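Side-chain contacts in protein toll (Drosophila melanogaster, PDB 4LXR), which binds the cleaved, active cytokine Spätzle through its leucine-rich-repeat ectodomain and signals in antifungal immunity and in dorsal-ventral patterning of the embryo: residues Q700-N703 / A704-G708; T376-G380 / D381-N385; V461-W465 / K466-L470. All blocks are in the same frame, centred on the assembly; numbering follows the deposited sequence.

Contact 1 of 3, residues Q700-N703 / A704-G708; sequences QMLN and ATVLG
Leu-702 and Asn-703 lead the chain into the helix that starts at Ala-704, in LRR 18 near the C-terminal end of the ectodomain; Asn-703 holds the N-cap position. Leu-702 meets the first turn with its side chain. Its CG approaches CG1 of Val-706 at 4.1 Å, the two side chains crossing at about a right angle, while its CD2 methyl comes to 4.0 Å from CD2 of Leu-707. This apolar contact is continued by the rest of the domain: Leu-702 also packs on Leu-721 and Trp-726, and Leu-707 on Pro-734 and Phe-738. The two buried leucines thus join the start of helix 704-710 to the loop residues Leu-721 and Trp-726 and to helix 733-740. At Asn-703 the backbone takes over. Its carbonyl oxygen serves two amides of the first turn, a bond from Leu-707 N to Asn-703 O of 3.2 Å, lying in the carbonyl plane with an N-H...O angle of 156°, and a weak, bent one from Val-706 N to Asn-703 O of 2.9 Å. CG of Leu-707 lies 3.5 Å from the same Asn-703 O. The Asn-703 side chain lies on the exposed part of the contact. With CG swung nearly opposite its own amide nitrogen (chi1 -154°), the flat amide runs past Thr-705, whose OG1 turns aside (chi1 -179°) and leaves the methyl to make the contact: Thr-705 CG2 lies over the amide, 3.5 Å from CG of Asn-703.

Contact 2 of 3, residues T376-G380 / D381-N385; sequences TGISG and DIFSN
Ile-378 meets Ile-382 and Phe-383 where LRR 10 turns away from its short strand 377-378, which pairs with strand 401-402 of the next leucine-rich-repeat coil; the apolar side chains face into the solenoid, and the phenylalanine fits the place of the consensus phenylalanine of such repeats. The packing here is close. Because CG1 of Ile-378 stands opposite the carbonyl carbon (chi1 -51°), the CG2 methyl is left to face the turn, and it touches both partners: it lies 3.5 Å from CE2 of Phe-383 and 3.8 Å from CG2 of Ile-382, each side chain crossing that of Ile-378 at about a right angle. Ile-382 CG2 also sits over the centre of the Phe-383 ring, 3.7 Å above its plane, which probably limits tilting of the ring on that face. Phe-407 and Ala-406 of the next coil, with Met-394, pack on Ile-378 in turn, and Phe-359 of the preceding one on Ile-382, joining neighbouring repeats. Toward solvent the grip is looser and polar. From the turn Ser-379 OG receives two weak bonds, 3.3 Å from Ile-382 N and 3.4 Å from Asp-381 N; its stronger partner is OD1 of Asp-356. A water bridges the backbone across the turn, donating to Ser-379 O and accepting from Phe-383 N. The exposed carboxylate of Asp-381 lies against the Gly-380 peptide, whereas its carbonyl closes a type I beta turn. Both Ser-384 donors come to Asp-381 O from the same face of its plane, Ser-384 N at 3.1 Å and Ser-384 OG also at 3.1 Å.

Contact 3 of 3, residues V461-W465 / K466-L470; sequences VYNDW and KNTML
Asn-463 carries its CG opposite the backbone nitrogen (chi1 174°) and Asn-467 turns its CG opposite the carbonyl carbon (chi1 -61°), which brings the two amides together one helical turn apart. Asn-467 ND2 donates to Asn-463 OD1 at 2.9 Å; the acceptor lies in the amide plane of Asn-467, yet the donor stands well above that of Asn-463, the planes being 56° apart. OD1 also takes a water and a weak bond from Gln-437, while Asn-463 ND2 bonds OD1 of Asn-439. Replacing Asn-467 by an alanine is likely to leave Asn-463 OD1 with the water and the weak bond from Gln-437. In the backbone, Asn-463 O accepts from Lys-466 N and Asn-467 N, and Asp-464 O from Thr-468 N and Met-469 N. Lys-466 bends back so that a water links NZ to Val-461 O, while NZ itself bonds Glu-488 O. On the buried side Met-469 runs alongside Trp-465 in a Met-aromatic contact, CE 3.7 Å from CD1, its SD 4.9 Å from the centroid of the five-membered ring; Tyr-462 CB covers one face of the indole. Met-469 comes just after the short helix of LRR 13, which joins strands 450-452 and 474-476 in this leucine-rich-repeat coil.

From the N terminus the order is contact 2, contact 3, contact 1, strictly in series; none nests in or crosses another, and each lies within one continuous run of residues: a turn in contact 2, a short helix in contact 3, a helix start in contact 1. Contact 2 turns the chain of LRR 10 between strands 377-378 and 391-393. Contact 3 follows in LRR 13, its centre about 22 Å from that of contact 2, and connects strand 450-452 to strand 474-476. Contact 1 lies far along the solenoid, in LRR 18, its centre about 67 Å from the centre of contact 3 and about 85 Å from that of contact 2, and ties strand 691-693 to the helical C-terminal end of the ectodomain.

Contact 1 of 3, residues Q700-N703 / A704-G708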
loop_
_atom_site.group_PDB
_atom_site.type_symbol
_atom_site.label_atom_id
_atom_site.label_comp_id
_atom_site.label_asym_id
_atom_site.label_seq_id
_atom_site.Cartn_x
_atom_site.Cartn_y
_atom_site.Cartn_z
ATOM N N GLN A 700 12.676 70.723 23.275
ATOM C CA GLN A 700 13.463 71.858 22.813
ATOM C C GLN A 700 14.926 71.701 23.183
ATOM O O GLN A 700 15.802 72.324 22.579
ATOM C CB GLN A 700 12.900 73.156 23.385
ATOM C CG GLN A 700 11.482 73.445 22.928
ATOM C CD GLN A 700 11.119 74.914 23.036
ATOM O OE1 GLN A 700 11.992 75.781 23.026
ATOM N NE2 GLN A 700 9.827 75.200 23.130
ATOM N N MET A 701 15.190 70.839 24.155
ATOM C CA MET A 701 16.520 70.753 24.735
ATOM C C MET A 701 16.681 69.462 25.536
ATOM O O MET A 701 15.694 68.860 25.936
ATOM C CB MET A 701 16.742 72.001 25.608
ATOM C CG MET A 701 17.711 71.869 26.763
ATOM S SD MET A 701 16.879 71.280 28.242
ATOM C CE MET A 701 18.140 71.632 29.471
ATOM N N LEU A 702 17.920 69.035 25.757
ATOM C CA LEU A 702 18.205 67.877 26.599
ATOM C C LEU A 702 19.311 68.201 27.605
ATOM O O LEU A 702 20.423 68.563 27.217
ATOM C CB LEU A 702 18.650 66.699 25.732
ATOM C CG LEU A 702 17.779 65.461 25.587
ATOM C CD1 LEU A 702 16.290 65.802 25.543
ATOM C CD2 LEU A 702 18.210 64.707 24.334
ATOM N N ASN A 703 19.010 68.042 28.889
ATOM C CA ASN A 703 19.990 68.259 29.949
ATOM C C ASN A 703 21.237 67.393 29.776
ATOM O O ASN A 703 21.155 66.265 29.287
ATOM C CB ASN A 703 19.354 67.993 31.314
ATOM C CG ASN A 703 20.031 68.762 32.436
ATOM O OD1 ASN A 703 21.186 69.184 32.311
ATOM N ND2 ASN A 703 19.312 68.949 33.545
ATOM N N ALA A 704 22.389 67.926 30.178
ATOM C CA ALA A 704 23.646 67.178 30.111
ATOM C C ALA A 704 23.597 65.886 30.955
ATOM O O ALA A 704 24.331 64.930 30.695
ATOM C CB ALA A 704 24.825 68.064 30.521
ATOM N N THR A 705 22.721 65.860 31.953
ATOM C CA THR A 705 22.523 64.656 32.747
ATOM C C THR A 705 21.857 63.531 31.933
ATOM O O THR A 705 22.166 62.346 32.115
ATOM C CB THR A 705 21.729 64.947 34.035
ATOM O OG1 THR A 705 21.590 63.735 34.780
ATOM C CG2 THR A 705 20.353 65.500 33.715
ATOM N N VAL A 706 20.961 63.903 31.025
ATOM C CA VAL A 706 20.325 62.927 30.154
ATOM C C VAL A 706 21.320 62.425 29.114
ATOM O O VAL A 706 21.336 61.243 28.774
ATOM C CB VAL A 706 19.086 63.505 29.458
ATOM C CG1 VAL A 706 18.601 62.563 28.361
ATOM C CG2 VAL A 706 17.992 63.739 30.473
ATOM N N LEU A 707 22.167 63.328 28.633
ATOM C CA LEU A 707 23.175 62.978 27.638
ATOM C C LEU A 707 24.201 62.020 28.234
ATOM O O LEU A 707 24.684 61.124 27.546
ATOM C CB LEU A 707 23.860 64.237 27.082
ATOM C CG LEU A 707 22.901 65.263 26.467
ATOM C CD1 LEU A 707 23.638 66.528 26.033
ATOM C CD2 LEU A 707 22.126 64.657 25.293
ATOM N N GLY A 708 24.524 62.207 29.515
ATOM C CA GLY A 708 25.447 61.321 30.203
ATOM C C GLY A 708 24.887 59.908 30.294
ATOM O O GLY A 708 25.593 58.927 30.057
#

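Contact 2 of 3, residues T376-G380 / D381-N385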
loop_
_atom_site.group_PDB
_atom_site.type_symbol
_atom_site.label_atom_id
_atom_site.label_comp_id
_atom_site.label_asym_id
_atom_site.label_seq_id
_atom_site.Cartn_x
_atom_site.Cartn_y
_atom_site.Cartn_z
ATOM N N THR A 376 -15.008 -7.389 20.325
ATOM C CA THR A 376 -14.948 -6.246 21.230
ATOM C C THR A 376 -13.855 -6.350 22.278
ATOM O O THR A 376 -13.598 -5.394 22.974
ATOM C CB THR A 376 -16.251 -6.052 21.995
ATOM O OG1 THR A 376 -16.637 -7.297 22.585
ATOM C CG2 THR A 376 -17.350 -5.541 21.089
ATOM N N GLY A 377 -13.211 -7.500 22.396
ATOM C CA GLY A 377 -12.231 -7.673 23.444
ATOM C C GLY A 377 -11.200 -8.719 23.108
ATOM O O GLY A 377 -11.361 -9.496 22.166
ATOM N N ILE A 378 -10.105 -8.710 23.856
ATOM C CA ILE A 378 -9.138 -9.792 23.791
ATOM C C ILE A 378 -8.993 -10.244 25.221
ATOM O O ILE A 378 -8.678 -9.430 26.109
ATOM C CB ILE A 378 -7.771 -9.346 23.250
ATOM C CG1 ILE A 378 -7.936 -8.588 21.938
ATOM C CG2 ILE A 378 -6.855 -10.556 23.061
ATOM C CD1 ILE A 378 -6.620 -8.294 21.239
ATOM N N SER A 379 -9.271 -11.518 25.466
ATOM C CA SER A 379 -9.304 -12.001 26.837
ATOM C C SER A 379 -7.926 -12.514 27.216
ATOM O O SER A 379 -7.043 -12.631 26.361
ATOM C CB SER A 379 -10.361 -13.101 27.018
ATOM O OG SER A 379 -9.969 -14.310 26.383
ATOM N N GLY A 380 -7.752 -12.814 28.499
ATOM C CA GLY A 380 -6.495 -13.346 28.982
ATOM C C GLY A 380 -6.190 -14.768 28.545
ATOM O O GLY A 380 -5.047 -15.199 28.645
ATOM N N ASP A 381 -7.194 -15.492 28.046
ATOM C CA ASP A 381 -7.020 -16.909 27.697
ATOM C C ASP A 381 -6.976 -17.228 26.208
ATOM O O ASP A 381 -6.417 -18.253 25.815
ATOM C CB ASP A 381 -8.128 -17.762 28.326
ATOM C CG ASP A 381 -7.915 -18.004 29.807
ATOM O OD1 ASP A 381 -6.810 -17.724 30.313
ATOM O OD2 ASP A 381 -8.858 -18.495 30.461
ATOM N N ILE A 382 -7.577 -16.371 25.389
ATOM C CA ILE A 382 -7.794 -16.695 23.986
ATOM C C ILE A 382 -6.517 -17.096 23.241
ATOM O O ILE A 382 -6.542 -18.047 22.459
ATOM C CB ILE A 382 -8.569 -15.566 23.232
ATOM C CG1 ILE A 382 -8.852 -15.977 21.784
ATOM C CG2 ILE A 382 -7.816 -14.253 23.272
ATOM C CD1 ILE A 382 -9.860 -17.102 21.653
ATOM N N PHE A 383 -5.404 -16.407 23.504
ATOM C CA PHE A 383 -4.154 -16.670 22.770
ATOM C C PHE A 383 -3.081 -17.309 23.652
ATOM O O PHE A 383 -1.915 -17.355 23.268
ATOM C CB PHE A 383 -3.564 -15.369 22.193
ATOM C CG PHE A 383 -4.497 -14.607 21.292
ATOM C CD1 PHE A 383 -5.323 -15.266 20.388
ATOM C CD2 PHE A 383 -4.539 -13.221 21.343
ATOM C CE1 PHE A 383 -6.168 -14.551 19.558
ATOM C CE2 PHE A 383 -5.385 -12.503 20.519
ATOM C CZ PHE A 383 -6.200 -13.163 19.623
ATOM N N SER A 384 -3.471 -17.802 24.826
ATOM C CA SER A 384 -2.498 -18.198 25.843
ATOM C C SER A 384 -1.692 -19.433 25.470
ATOM O O SER A 384 -0.687 -19.731 26.114
ATOM C CB SER A 384 -3.178 -18.417 27.194
ATOM O OG SER A 384 -3.979 -19.585 27.153
ATOM N N ASN A 385 -2.137 -20.153 24.444
ATOM C CA ASN A 385 -1.419 -21.334 23.972
ATOM C C ASN A 385 -0.787 -21.093 22.620
ATOM O O ASN A 385 -0.333 -22.034 21.957
ATOM C CB ASN A 385 -2.351 -22.543 23.885
ATOM C CG ASN A 385 -2.469 -23.284 25.201
ATOM O OD1 ASN A 385 -3.491 -23.203 25.882
ATOM N ND2 ASN A 385 -1.423 -24.020 25.562
HETATM O O HOH W 1 -4.952 -14.303 25.112
#

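Contact 3 of 3, residues V461-W465 / K466-L470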
loop_
_atom_site.group_PDB
_atom_site.type_symbol
_atom_site.label_atom_id
_atom_site.label_comp_id
_atom_site.label_asym_id
_atom_site.label_seq_id
_atom_site.Cartn_x
_atom_site.Cartn_y
_atom_site.Cartn_z
ATOM N N VAL A 461 2.345 7.734 24.390
ATOM C CA VAL A 461 3.414 6.828 23.980
ATOM C C VAL A 461 3.909 6.026 25.186
ATOM O O VAL A 461 4.658 6.543 26.005
ATOM C CB VAL A 461 4.599 7.604 23.374
ATOM C CG1 VAL A 461 5.686 6.651 22.969
ATOM C CG2 VAL A 461 4.136 8.441 22.188
ATOM N N TYR A 462 3.485 4.768 25.287
ATOM C CA TYR A 462 3.786 3.922 26.451
ATOM C C TYR A 462 5.260 3.570 26.641
ATOM O O TYR A 462 6.047 3.620 25.703
ATOM C CB TYR A 462 2.926 2.642 26.423
ATOM C CG TYR A 462 1.503 2.904 26.842
ATOM C CD1 TYR A 462 0.621 3.573 25.995
ATOM C CD2 TYR A 462 1.046 2.513 28.098
ATOM C CE1 TYR A 462 -0.684 3.840 26.387
ATOM C CE2 TYR A 462 -0.264 2.759 28.492
ATOM C CZ TYR A 462 -1.121 3.428 27.636
ATOM O OH TYR A 462 -2.415 3.680 28.031
ATOM N N ASN A 463 5.614 3.192 27.865
ATOM C CA ASN A 463 7.004 2.923 28.240
ATOM C C ASN A 463 7.645 1.755 27.500
ATOM O O ASN A 463 8.784 1.854 27.035
ATOM C CB ASN A 463 7.117 2.695 29.751
ATOM C CG ASN A 463 8.512 2.266 30.172
ATOM O OD1 ASN A 463 9.411 3.091 30.322
ATOM N ND2 ASN A 463 8.699 0.964 30.364
ATOM N N ASP A 464 6.921 0.644 27.399
ATOM C CA ASP A 464 7.476 -0.544 26.765
ATOM C C ASP A 464 7.788 -0.318 25.291
ATOM O O ASP A 464 8.718 -0.926 24.764
ATOM C CB ASP A 464 6.562 -1.762 26.944
ATOM C CG ASP A 464 5.119 -1.465 26.590
ATOM O OD1 ASP A 464 4.576 -0.450 27.089
ATOM O OD2 ASP A 464 4.532 -2.253 25.816
ATOM N N TRP A 465 7.029 0.559 24.633
ATOM C CA TRP A 465 7.245 0.807 23.203
ATOM C C TRP A 465 8.596 1.476 22.993
ATOM O O TRP A 465 9.235 1.304 21.952
ATOM C CB TRP A 465 6.129 1.671 22.594
ATOM C CG TRP A 465 4.733 1.109 22.753
ATOM C CD1 TRP A 465 4.393 -0.165 23.103
ATOM C CD2 TRP A 465 3.497 1.818 22.574
ATOM N NE1 TRP A 465 3.025 -0.292 23.164
ATOM C CE2 TRP A 465 2.453 0.912 22.840
ATOM C CE3 TRP A 465 3.176 3.132 22.221
ATOM C CZ2 TRP A 465 1.107 1.277 22.765
ATOM C CZ3 TRP A 465 1.838 3.498 22.154
ATOM C CH2 TRP A 465 0.822 2.572 22.419
ATOM N N LYS A 466 9.034 2.239 23.990
ATOM C CA LYS A 466 10.295 2.963 23.885
ATOM C C LYS A 466 11.463 2.136 24.403
ATOM O O LYS A 466 12.566 2.195 23.860
ATOM C CB LYS A 466 10.237 4.279 24.676
ATOM C CG LYS A 466 9.289 5.340 24.134
ATOM C CD LYS A 466 9.335 6.591 25.014
ATOM C CE LYS A 466 8.906 6.254 26.439
ATOM N NZ LYS A 466 8.697 7.434 27.302
ATOM N N ASN A 467 11.224 1.379 25.469
ATOM C CA ASN A 467 12.330 0.824 26.242
ATOM C C ASN A 467 12.398 -0.694 26.294
ATOM O O ASN A 467 13.435 -1.252 26.650
ATOM C CB ASN A 467 12.308 1.389 27.661
ATOM C CG ASN A 467 12.455 2.897 27.683
ATOM O OD1 ASN A 467 13.324 3.458 27.011
ATOM N ND2 ASN A 467 11.600 3.563 28.453
ATOM N N THR A 468 11.309 -1.362 25.931
ATOM C CA THR A 468 11.272 -2.814 26.028
ATOM C C THR A 468 11.345 -3.444 24.642
ATOM O O THR A 468 11.952 -4.489 24.460
ATOM C CB THR A 468 10.011 -3.298 26.778
ATOM O OG1 THR A 468 9.927 -2.651 28.052
ATOM C CG2 THR A 468 10.053 -4.804 26.990
ATOM N N MET A 469 10.735 -2.796 23.659
ATOM C CA MET A 469 10.736 -3.321 22.301
ATOM C C MET A 469 11.951 -2.826 21.546
ATOM O O MET A 469 11.882 -1.845 20.800
ATOM C CB MET A 469 9.456 -2.923 21.574
ATOM C CG MET A 469 8.222 -3.414 22.283
ATOM S SD MET A 469 6.709 -2.911 21.465
ATOM C CE MET A 469 5.492 -3.676 22.550
ATOM N N LEU A 470 13.066 -3.520 21.738
ATOM C CA LEU A 470 14.344 -3.059 21.216
ATOM C C LEU A 470 14.522 -3.438 19.750
ATOM O O LEU A 470 15.475 -3.005 19.100
ATOM C CB LEU A 470 15.487 -3.614 22.064
ATOM C CG LEU A 470 16.041 -2.688 23.153
ATOM C CD1 LEU A 470 14.960 -1.799 23.746
ATOM C CD2 LEU A 470 16.711 -3.512 24.241
HETATM O O HOH W 2 6.239 8.673 26.317
HETATM O O HOH W 3 8.522 5.911 30.243
HETATM O O HOH W 4 11.567 0.949 20.849
#